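Local coordinates for APC3568 protein (Geobacillus stearothermophilus, PDB 1RFZ) that is of unknown function but may, like phosphatidylglycerophosphatase A, remove the phosphate from phosphatidylglycerophosphate, at residues S5-I8 against M9-E13; A16-W19 against L20-G24; Y36-S39 against K40-D44; E49-E52 against N53-V57. One frame throughout, in Å; residues are numbered along the deposited sequence.

Interaction 1: residues S5-I8 against M9-E13; sequences SEFI and MNNLE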
loop_
_atom_site.group_PDB
_atom_site.type_symbol
_atom_site.label_atom_id
_atom_site.label_comp_id
_atom_site.label_asym_id
_atom_site.label_seq_id
_atom_site.Cartn_x
_atom_site.Cartn_y
_atom_site.Cartn_z
ATOM N N SER A 5 23.369 -15.926 -4.768
ATOM C CA SER A 5 22.185 -15.103 -4.627
ATOM C C SER A 5 21.210 -15.885 -3.761
ATOM O O SER A 5 20.777 -15.414 -2.712
ATOM C CB SER A 5 21.589 -14.842 -6.014
ATOM O OG SER A 5 20.560 -13.873 -5.974
ATOM N N GLU A 6 20.889 -17.096 -4.216
ATOM C CA GLU A 6 19.972 -17.985 -3.510
ATOM C C GLU A 6 20.428 -18.281 -2.093
ATOM O O GLU A 6 19.609 -18.288 -1.183
ATOM C CB GLU A 6 19.815 -19.308 -4.258
ATOM C CG GLU A 6 19.477 -19.160 -5.723
ATOM C CD GLU A 6 18.746 -20.370 -6.257
ATOM O OE1 GLU A 6 18.841 -21.442 -5.617
ATOM O OE2 GLU A 6 18.086 -20.253 -7.315
ATOM N N PHE A 7 21.724 -18.531 -1.902
ATOM C CA PHE A 7 22.233 -18.823 -0.565
ATOM C C PHE A 7 22.007 -17.638 0.374
ATOM O O PHE A 7 21.529 -17.805 1.496
ATOM C CB PHE A 7 23.730 -19.171 -0.597
ATOM C CG PHE A 7 24.351 -19.284 0.777
ATOM C CD1 PHE A 7 24.056 -20.367 1.605
ATOM C CD2 PHE A 7 25.165 -18.278 1.268
ATOM C CE1 PHE A 7 24.558 -20.451 2.901
ATOM C CE2 PHE A 7 25.673 -18.346 2.557
ATOM C CZ PHE A 7 25.366 -19.442 3.382
ATOM N N ILE A 8 22.347 -16.442 -0.090
ATOM C CA ILE A 8 22.167 -15.246 0.719
ATOM C C ILE A 8 20.704 -14.975 1.071
ATOM O O ILE A 8 20.372 -14.744 2.232
ATOM C CB ILE A 8 22.739 -14.005 0.006
ATOM C CG1 ILE A 8 24.232 -14.217 -0.278
ATOM C CG2 ILE A 8 22.529 -12.773 0.866
ATOM C CD1 ILE A 8 24.929 -13.023 -0.905
HETATM N N MSE A 9 19.827 -15.013 0.073
HETATM C CA MSE A 9 18.412 -14.743 0.298
HETATM C C MSE A 9 17.651 -15.798 1.080
HETATM O O MSE A 9 16.577 -15.519 1.597
HETATM C CB MSE A 9 17.697 -14.467 -1.030
HETATM C CG MSE A 9 18.054 -13.112 -1.659
HETATM SE SE MSE A 9 18.010 -11.598 -0.414
HETATM C CE MSE A 9 19.891 -11.367 -0.142
ATOM N N ASN A 10 18.205 -17.003 1.183
ATOM C CA ASN A 10 17.557 -18.073 1.932
ATOM C C ASN A 10 18.152 -18.238 3.320
ATOM O O ASN A 10 17.823 -19.196 4.025
ATOM C CB ASN A 10 17.679 -19.397 1.198
ATOM C CG ASN A 10 17.025 -19.371 -0.159
ATOM O OD1 ASN A 10 16.244 -18.470 -0.478
ATOM N ND2 ASN A 10 17.333 -20.373 -0.975
ATOM N N ASN A 11 19.027 -17.317 3.724
ATOM C CA ASN A 11 19.635 -17.431 5.039
ATOM C C ASN A 11 19.634 -16.177 5.889
ATOM O O ASN A 11 20.598 -15.898 6.618
ATOM C CB ASN A 11 21.031 -17.992 4.883
ATOM C CG ASN A 11 20.998 -19.409 4.369
ATOM O OD1 ASN A 11 20.582 -20.329 5.079
ATOM N ND2 ASN A 11 21.402 -19.596 3.116
ATOM N N LEU A 12 18.505 -15.467 5.826
ATOM C CA LEU A 12 18.307 -14.230 6.555
ATOM C C LEU A 12 17.566 -14.381 7.872
ATOM O O LEU A 12 17.726 -13.546 8.757
ATOM C CB LEU A 12 17.552 -13.228 5.683
ATOM C CG LEU A 12 18.073 -12.959 4.267
ATOM C CD1 LEU A 12 17.250 -11.828 3.690
ATOM C CD2 LEU A 12 19.563 -12.599 4.264
ATOM N N GLU A 13 16.763 -15.434 8.019
ATOM C CA GLU A 13 15.996 -15.608 9.248
ATOM C C GLU A 13 16.818 -15.629 10.528
ATOM O O GLU A 13 16.527 -14.879 11.459
ATOM C CB GLU A 13 15.138 -16.862 9.196
ATOM C CG GLU A 13 13.982 -16.782 10.180
ATOM C CD GLU A 13 13.165 -18.052 10.256
ATOM O OE1 GLU A 13 12.971 -18.697 9.199
ATOM O OE2 GLU A 13 12.708 -18.391 11.374
#
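A chi1 of 172° swings the F7 ring beside its own carbonyl carbon, while a chi1 of -66° sets the N11 amide beside its backbone N, and ring and amide are thereby brought together at the end of helix 2-9. The two side chains cross at about a right angle. N11 ND2 comes over one face of the ring, 3.1 Å from F7 CD1, with the amide and ring planes 45° apart. The same nitrogen is modelled as a donor to F7 O, though at a length too short to be trusted. In the backbone, M9 N still makes a nearly straight bond of 3.0 Å to S5 O. N10 is the first residue outside helical geometry; its N has two weak bonds, to E6 O and F7 O, and N11 N then reaches I8 O at 3.3 Å. I8 and selenomethionine M9, both apolar, pack on I89 of a second subunit, and L12 lies against P85 of that subunit. A short polar side chain such as asparagine is well suited to a helix end, and the modelled approach of ND2 to F7 O is consistent with this. An amide N-H so near the C-terminal carbonyls would probably ease their negative potential.

Interaction 2: residues A16-W19 against L20-G24; sequences ARRW and LEERG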
loop_
_atom_site.group_PDB
_atom_site.type_symbol
_atom_site.label_atom_id
_atom_site.label_comp_id
_atom_site.label_asym_id
_atom_site.label_seq_id
_atom_site.Cartn_x
_atom_site.Cartn_y
_atom_site.Cartn_z
ATOM N N ALA A 16 18.271 -12.202 11.323
ATOM C CA ALA A 16 17.223 -11.258 11.658
ATOM C C ALA A 16 16.745 -11.503 13.081
ATOM O O ALA A 16 16.351 -10.568 13.787
ATOM C CB ALA A 16 16.089 -11.396 10.695
ATOM N N ARG A 17 16.786 -12.761 13.510
ATOM C CA ARG A 17 16.374 -13.105 14.869
ATOM C C ARG A 17 17.404 -12.612 15.874
ATOM O O ARG A 17 17.052 -12.060 16.914
ATOM C CB ARG A 17 16.201 -14.618 15.026
ATOM C CG ARG A 17 14.880 -15.149 14.528
ATOM C CD ARG A 17 14.869 -16.667 14.438
ATOM N NE ARG A 17 13.548 -17.171 14.053
ATOM C CZ ARG A 17 12.510 -17.268 14.885
ATOM N NH1 ARG A 17 12.638 -16.904 16.158
ATOM N NH2 ARG A 17 11.340 -17.709 14.442
ATOM N N ARG A 18 18.679 -12.807 15.557
ATOM C CA ARG A 18 19.743 -12.383 16.452
ATOM C C ARG A 18 19.689 -10.867 16.670
ATOM O O ARG A 18 19.624 -10.405 17.807
ATOM C CB ARG A 18 21.101 -12.800 15.879
ATOM C CG ARG A 18 22.238 -12.818 16.891
ATOM C CD ARG A 18 23.526 -13.218 16.211
ATOM N NE ARG A 18 23.760 -12.397 15.027
ATOM C CZ ARG A 18 24.792 -12.543 14.201
ATOM N NH1 ARG A 18 25.700 -13.489 14.427
ATOM N NH2 ARG A 18 24.916 -11.741 13.147
ATOM N N TRP A 19 19.710 -10.098 15.584
ATOM C CA TRP A 19 19.647 -8.646 15.685
ATOM C C TRP A 19 18.506 -8.230 16.610
ATOM O O TRP A 19 18.701 -7.390 17.497
ATOM C CB TRP A 19 19.444 -8.018 14.304
ATOM C CG TRP A 19 20.662 -8.080 13.413
ATOM C CD1 TRP A 19 21.677 -8.980 13.490
ATOM C CD2 TRP A 19 20.925 -7.283 12.242
ATOM N NE1 TRP A 19 22.547 -8.807 12.441
ATOM C CE2 TRP A 19 22.108 -7.775 11.659
ATOM C CE3 TRP A 19 20.270 -6.206 11.630
ATOM C CZ2 TRP A 19 22.654 -7.231 10.490
ATOM C CZ3 TRP A 19 20.819 -5.662 10.462
ATOM C CH2 TRP A 19 21.999 -6.181 9.908
ATOM N N LEU A 20 17.322 -8.813 16.410
ATOM C CA LEU A 20 16.162 -8.484 17.253
ATOM C C LEU A 20 16.500 -8.651 18.728
ATOM O O LEU A 20 16.154 -7.807 19.549
ATOM C CB LEU A 20 14.948 -9.369 16.911
ATOM C CG LEU A 20 14.170 -9.096 15.616
ATOM C CD1 LEU A 20 12.873 -9.893 15.612
ATOM C CD2 LEU A 20 13.858 -7.618 15.521
ATOM N N GLU A 21 17.169 -9.758 19.048
ATOM C CA GLU A 21 17.589 -10.062 20.412
ATOM C C GLU A 21 18.636 -9.042 20.846
ATOM O O GLU A 21 18.655 -8.626 22.004
ATOM C CB GLU A 21 18.192 -11.468 20.477
ATOM C CG GLU A 21 18.769 -11.851 21.839
ATOM C CD GLU A 21 17.752 -12.521 22.754
ATOM O OE1 GLU A 21 17.240 -13.602 22.374
ATOM O OE2 GLU A 21 17.470 -11.974 23.851
ATOM N N GLU A 22 19.490 -8.643 19.902
ATOM C CA GLU A 22 20.560 -7.667 20.138
ATOM C C GLU A 22 20.087 -6.223 20.277
ATOM O O GLU A 22 20.891 -5.339 20.569
ATOM C CB GLU A 22 21.598 -7.731 19.022
ATOM C CG GLU A 22 22.526 -8.919 19.103
ATOM C CD GLU A 22 23.403 -9.039 17.875
ATOM O OE1 GLU A 22 23.993 -8.015 17.466
ATOM O OE2 GLU A 22 23.507 -10.157 17.321
ATOM N N ARG A 23 18.797 -5.982 20.044
ATOM C CA ARG A 23 18.220 -4.648 20.182
ATOM C C ARG A 23 17.225 -4.683 21.345
ATOM O O ARG A 23 16.596 -3.672 21.682
ATOM C CB ARG A 23 17.525 -4.225 18.891
ATOM C CG ARG A 23 18.422 -4.282 17.673
ATOM C CD ARG A 23 19.637 -3.392 17.831
ATOM N NE ARG A 23 19.343 -1.983 17.595
ATOM C CZ ARG A 23 20.243 -1.007 17.684
ATOM N NH1 ARG A 23 21.500 -1.288 18.009
ATOM N NH2 ARG A 23 19.891 0.252 17.440
ATOM N N GLY A 24 17.095 -5.860 21.956
ATOM C CA GLY A 24 16.213 -6.012 23.095
ATOM C C GLY A 24 14.918 -6.770 22.854
ATOM O O GLY A 24 14.204 -7.130 23.807
#
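R18 O accepts E22 N at 2.7 Å, so a sound helical bond underlies the side-chain pair one turn apart on helix 13-22. Beyond it the side chains of R18 and E22 run side by side in the same direction. R18 leaves the backbone with CG beside its carbonyl carbon (chi1 -162°) and bends at chi3, which sets NE beside the carboxylate: E22 OE2 forms a salt bridge to R18 NE at 3.2 Å. The guanidinium and carboxylate planes are inclined by 53°, and the oxygen also rests against the aliphatic R18 CG. The buried face carries L20, packed on I58, I67, I71 and L145. W19, also buried, touches E84 of a second subunit, while the guanidinium of R17 turns to E13 and N55. The helix closes in a Schellman motif at G24, where at positive phi a side chain would crowd the R23 carbonyl, a strain glycine is spared. R23 sends its own charge to E78. A glutamate so near a helix C-terminus would probably be disfavoured by the helix dipole, and the arginine one turn back is likely to offset that cost, with the aliphatic part of its chain lying alongside the carboxylate.

Interaction 3: residues Y36-S39 against K40-D44; sequences YLQS and KYHPD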
loop_
_atom_site.group_PDB
_atom_site.type_symbol
_atom_site.label_atom_id
_atom_site.label_comp_id
_atom_site.label_asym_id
_atom_site.label_seq_id
_atom_site.Cartn_x
_atom_site.Cartn_y
_atom_site.Cartn_z
ATOM N N TYR A 36 -2.131 -9.539 23.660
ATOM C CA TYR A 36 -2.784 -8.268 23.958
ATOM C C TYR A 36 -3.846 -7.921 22.916
ATOM O O TYR A 36 -4.898 -7.379 23.255
ATOM C CB TYR A 36 -1.723 -7.163 24.035
ATOM C CG TYR A 36 -2.224 -5.728 24.079
ATOM C CD1 TYR A 36 -2.778 -5.119 22.951
ATOM C CD2 TYR A 36 -2.087 -4.962 25.235
ATOM C CE1 TYR A 36 -3.179 -3.768 22.971
ATOM C CE2 TYR A 36 -2.486 -3.608 25.275
ATOM C CZ TYR A 36 -3.033 -3.012 24.143
ATOM O OH TYR A 36 -3.437 -1.678 24.180
ATOM N N LEU A 37 -3.572 -8.239 21.653
ATOM C CA LEU A 37 -4.508 -7.948 20.571
ATOM C C LEU A 37 -5.555 -9.042 20.356
ATOM O O LEU A 37 -6.735 -8.751 20.149
ATOM C CB LEU A 37 -3.754 -7.729 19.251
ATOM C CG LEU A 37 -2.733 -6.592 19.169
ATOM C CD1 LEU A 37 -1.925 -6.709 17.880
ATOM C CD2 LEU A 37 -3.443 -5.257 19.248
ATOM N N GLN A 38 -5.130 -10.299 20.408
ATOM C CA GLN A 38 -6.047 -11.402 20.165
ATOM C C GLN A 38 -6.688 -12.049 21.397
ATOM O O GLN A 38 -7.585 -12.901 21.269
ATOM C CB GLN A 38 -5.339 -12.470 19.326
ATOM C CG GLN A 38 -5.251 -12.139 17.838
ATOM C CD GLN A 38 -6.556 -12.403 17.099
ATOM O OE1 GLN A 38 -7.084 -13.516 17.133
ATOM N NE2 GLN A 38 -7.078 -11.384 16.423
ATOM N N SER A 39 -6.244 -11.646 22.584
ATOM C CA SER A 39 -6.788 -12.205 23.816
ATOM C C SER A 39 -8.306 -12.041 23.858
ATOM O O SER A 39 -9.044 -13.025 23.834
ATOM C CB SER A 39 -6.167 -11.514 25.028
ATOM O OG SER A 39 -6.193 -12.362 26.158
ATOM N N LYS A 40 -8.763 -10.795 23.915
ATOM C CA LYS A 40 -10.190 -10.503 23.969
ATOM C C LYS A 40 -11.019 -11.465 23.129
ATOM O O LYS A 40 -11.950 -12.100 23.623
ATOM C CB LYS A 40 -10.454 -9.066 23.496
ATOM C CG LYS A 40 -9.860 -7.984 24.393
ATOM C CD LYS A 40 -9.898 -6.616 23.720
ATOM C CE LYS A 40 -9.167 -5.566 24.552
ATOM N NZ LYS A 40 -8.874 -4.333 23.763
ATOM N N TYR A 41 -10.658 -11.594 21.860
ATOM C CA TYR A 41 -11.402 -12.445 20.937
ATOM C C TYR A 41 -11.109 -13.924 21.088
ATOM O O TYR A 41 -11.726 -14.761 20.421
ATOM C CB TYR A 41 -11.132 -11.989 19.498
ATOM C CG TYR A 41 -11.440 -10.520 19.287
ATOM C CD1 TYR A 41 -10.669 -9.531 19.911
ATOM C CD2 TYR A 41 -12.528 -10.116 18.511
ATOM C CE1 TYR A 41 -10.974 -8.178 19.775
ATOM C CE2 TYR A 41 -12.843 -8.763 18.365
ATOM C CZ TYR A 41 -12.061 -7.801 19.002
ATOM O OH TYR A 41 -12.362 -6.464 18.868
ATOM N N HIS A 42 -10.174 -14.242 21.974
ATOM C CA HIS A 42 -9.789 -15.624 22.207
ATOM C C HIS A 42 -9.377 -15.878 23.644
ATOM O O HIS A 42 -8.219 -15.697 24.026
ATOM C CB HIS A 42 -8.659 -16.016 21.257
ATOM C CG HIS A 42 -9.077 -16.050 19.822
ATOM N ND1 HIS A 42 -9.985 -16.969 19.338
ATOM C CD2 HIS A 42 -8.761 -15.244 18.782
ATOM C CE1 HIS A 42 -10.209 -16.726 18.060
ATOM N NE2 HIS A 42 -9.480 -15.685 17.698
ATOM N N PRO A 43 -10.336 -16.295 24.469
ATOM C CA PRO A 43 -10.050 -16.575 25.874
ATOM C C PRO A 43 -9.057 -17.735 25.933
ATOM O O PRO A 43 -7.989 -17.647 26.548
ATOM C CB PRO A 43 -11.421 -16.948 26.418
ATOM C CG PRO A 43 -12.066 -17.636 25.218
ATOM C CD PRO A 43 -11.708 -16.698 24.107
ATOM N N ASP A 44 -9.434 -18.813 25.258
ATOM C CA ASP A 44 -8.644 -20.035 25.161
ATOM C C ASP A 44 -7.245 -19.814 24.559
ATOM O O ASP A 44 -6.375 -20.679 24.674
ATOM C CB ASP A 44 -9.418 -21.041 24.303
ATOM C CG ASP A 44 -9.812 -20.463 22.945
ATOM O OD1 ASP A 44 -10.447 -19.382 22.908
ATOM O OD2 ASP A 44 -9.485 -21.088 21.913
#
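Q38 and H42 meet across a turn: this is a local contact at the exit of helix 27-38, where S39 to H42 form a type I beta turn leading into the loop before helix 47-58. The two side chains lie side by side and point the same way. With CG beside the backbone N (chi1 -78°) and a bend at chi2, Q38 brings its amide oxygen to the edge of the imidazole, near the ring plane; Q38 OE1 sits 2.9 Å from H42 CD2. The amide and ring planes are 41° apart. The oxygen lies against the ring edge, and the geometry does not support a hydrogen bond from H42 NE2. The turn's bond from H42 N to S39 O is modelled very short, and its length is doubtful. L37 O approaches Y41 CD1 at 4.0 Å. With an alanine in place of H42, the imidazole edge would be missing and the Q38 oxygen would probably lose its neighbour in the turn, leaving the amide freer to rotate. Glutamine suits its place because its amide can set the oxygen by H42 and the nitrogen, weakly, to S157 OG. Helix 145-163 lies next to the turn, with L37 touching S157, Q38 touching L160 and H42 reaching A164 just beyond the helix, while Y36 and L37 pack on helix 115-125.

Interaction 4: residues E49-E52 against N53-V57; sequences ECIE and NVNRV. With SO4 (sulfate ion), chain E.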
loop_
_atom_site.group_PDB
_atom_site.type_symbol
_atom_site.label_atom_id
_atom_site.label_comp_id
_atom_site.label_asym_id
_atom_site.label_seq_id
_atom_site.Cartn_x
_atom_site.Cartn_y
_atom_site.Cartn_z
ATOM N N GLU A 49 0.600 -20.327 21.226
ATOM C CA GLU A 49 -0.236 -20.149 20.040
ATOM C C GLU A 49 0.265 -18.926 19.270
ATOM O O GLU A 49 0.446 -18.962 18.052
ATOM C CB GLU A 49 -1.687 -19.924 20.484
ATOM C CG GLU A 49 -2.725 -20.107 19.409
ATOM C CD GLU A 49 -2.869 -21.556 19.017
ATOM O OE1 GLU A 49 -3.179 -22.373 19.911
ATOM O OE2 GLU A 49 -2.670 -21.876 17.822
ATOM N N CYS A 50 0.479 -17.844 20.011
ATOM C CA CYS A 50 0.964 -16.588 19.463
ATOM C C CYS A 50 2.385 -16.741 18.936
ATOM O O CYS A 50 2.664 -16.422 17.777
ATOM C CB CYS A 50 0.929 -15.504 20.545
ATOM S SG CYS A 50 -0.705 -15.263 21.287
ATOM N N ILE A 51 3.275 -17.223 19.804
ATOM C CA ILE A 51 4.674 -17.419 19.448
ATOM C C ILE A 51 4.776 -18.056 18.078
ATOM O O ILE A 51 5.542 -17.602 17.226
ATOM C CB ILE A 51 5.402 -18.332 20.457
ATOM C CG1 ILE A 51 5.224 -17.777 21.869
ATOM C CG2 ILE A 51 6.890 -18.424 20.102
ATOM C CD1 ILE A 51 6.235 -18.319 22.870
ATOM N N GLU A 52 3.994 -19.108 17.877
ATOM C CA GLU A 52 3.983 -19.822 16.610
ATOM C C GLU A 52 3.837 -18.810 15.475
ATOM O O GLU A 52 4.672 -18.743 14.564
ATOM C CB GLU A 52 2.818 -20.821 16.582
ATOM C CG GLU A 52 3.232 -22.224 16.194
ATOM C CD GLU A 52 4.004 -22.264 14.879
ATOM O OE1 GLU A 52 3.380 -22.085 13.805
ATOM O OE2 GLU A 52 5.241 -22.466 14.926
ATOM N N ASN A 53 2.763 -18.022 15.558
ATOM C CA ASN A 53 2.449 -16.989 14.584
ATOM C C ASN A 53 3.601 -15.985 14.446
ATOM O O ASN A 53 4.077 -15.716 13.335
ATOM C CB ASN A 53 1.152 -16.289 15.008
ATOM C CG ASN A 53 -0.088 -17.070 14.594
ATOM O OD1 ASN A 53 -0.367 -17.214 13.395
ATOM N ND2 ASN A 53 -0.835 -17.585 15.578
ATOM N N VAL A 54 4.053 -15.426 15.567
ATOM C CA VAL A 54 5.175 -14.501 15.508
ATOM C C VAL A 54 6.343 -15.148 14.719
ATOM O O VAL A 54 6.971 -14.505 13.868
ATOM C CB VAL A 54 5.638 -14.108 16.929
ATOM C CG1 VAL A 54 6.678 -12.989 16.857
ATOM C CG2 VAL A 54 4.450 -13.650 17.736
ATOM N N ASN A 55 6.618 -16.424 14.982
ATOM C CA ASN A 55 7.692 -17.106 14.278
ATOM C C ASN A 55 7.347 -17.195 12.808
ATOM O O ASN A 55 8.212 -17.076 11.930
ATOM C CB ASN A 55 7.896 -18.514 14.834
ATOM C CG ASN A 55 8.552 -18.516 16.205
ATOM O OD1 ASN A 55 9.550 -17.831 16.432
ATOM N ND2 ASN A 55 8.001 -19.303 17.121
ATOM N N ARG A 56 6.064 -17.394 12.541
ATOM C CA ARG A 56 5.595 -17.520 11.173
ATOM C C ARG A 56 5.897 -16.287 10.334
ATOM O O ARG A 56 6.397 -16.399 9.217
ATOM C CB ARG A 56 4.102 -17.806 11.160
ATOM C CG ARG A 56 3.740 -18.782 10.090
ATOM C CD ARG A 56 4.489 -20.068 10.306
ATOM N NE ARG A 56 4.453 -20.899 9.115
ATOM C CZ ARG A 56 5.007 -22.100 9.032
ATOM N NH1 ARG A 56 5.640 -22.608 10.085
ATOM N NH2 ARG A 56 4.930 -22.789 7.899
ATOM N N VAL A 57 5.582 -15.114 10.874
ATOM C CA VAL A 57 5.839 -13.861 10.180
ATOM C C VAL A 57 7.346 -13.646 9.949
ATOM O O VAL A 57 7.780 -13.223 8.866
ATOM C CB VAL A 57 5.274 -12.676 10.994
ATOM C CG1 VAL A 57 5.854 -11.350 10.503
ATOM C CG2 VAL A 57 3.778 -12.655 10.874
HETATM S S SO4 E . 1.972 -19.499 6.559
HETATM O O1 SO4 E . 0.604 -19.119 6.122
HETATM O O2 SO4 E . 1.863 -20.422 7.713
HETATM O O3 SO4 E . 2.764 -18.301 6.926
HETATM O O4 SO4 E . 2.692 -20.186 5.461
#
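V54 and C50 make the tightly packed side of this contact, one turn apart on helix 47-58: V54 CG2 lies 3.3 Å from C50 O, and V54 N bonds to that oxygen at 2.8 Å. The branched V54 fills the seam with helix 27-38 against I30 and A31. N53, also buried, packs on L160; with its CG beside the backbone N (chi1 -82°), ND2 turns back to E49 O in a weak bond while its OD1 accepts a hydrogen bond from R159 NH1. In this all-helical fold the helix is amphipathic: V54 and V57 face the interior, together with the amide of N53, while E52 and R56 face outward. Between the two sides I51 and N55 lie side by side, N55 ND2 3.3 Å from I51 CG2, and I51 meets V27 and E28. N55 turns OD1 to R17, and an alanine here would probably leave that arginine without one of its acceptors and bare the I51 methyl. On the exposed side E52 and R56 also run alongside each other, but loosely: E52 OE1 is 4.4 Å from R56 NH1, well out of the guanidinium plane, so only the charges attract. The long R56 chain, bent at chi2, reaches instead for a sulfate, with R56 NE 3.0 Å from its O2; R159 binds the same ion.

In the fold
Interactions 1 to 4 follow one another along the chain. R17 ties three of them together: its NE forms a salt bridge with E13 OE2 of interaction 1, and R17 NH2 lies 2.7 Å from N55 OD1 of interaction 4, a probable hydrogen bond that joins helices 13-22 and 47-58. Interactions 3 and 4 do not touch, their centres being about 15 Å apart, yet both lean on helix 145-163, through S157 and through R159 and R163. Interaction 1 lies farthest from interaction 3, about 35 Å between centres, and carries contacts to other subunits. The sulfate, probably from the crystallisation liquor, indicates that R56 and R159 can hold an anion in the crystal; whether it reflects a substrate phosphate site is unknown.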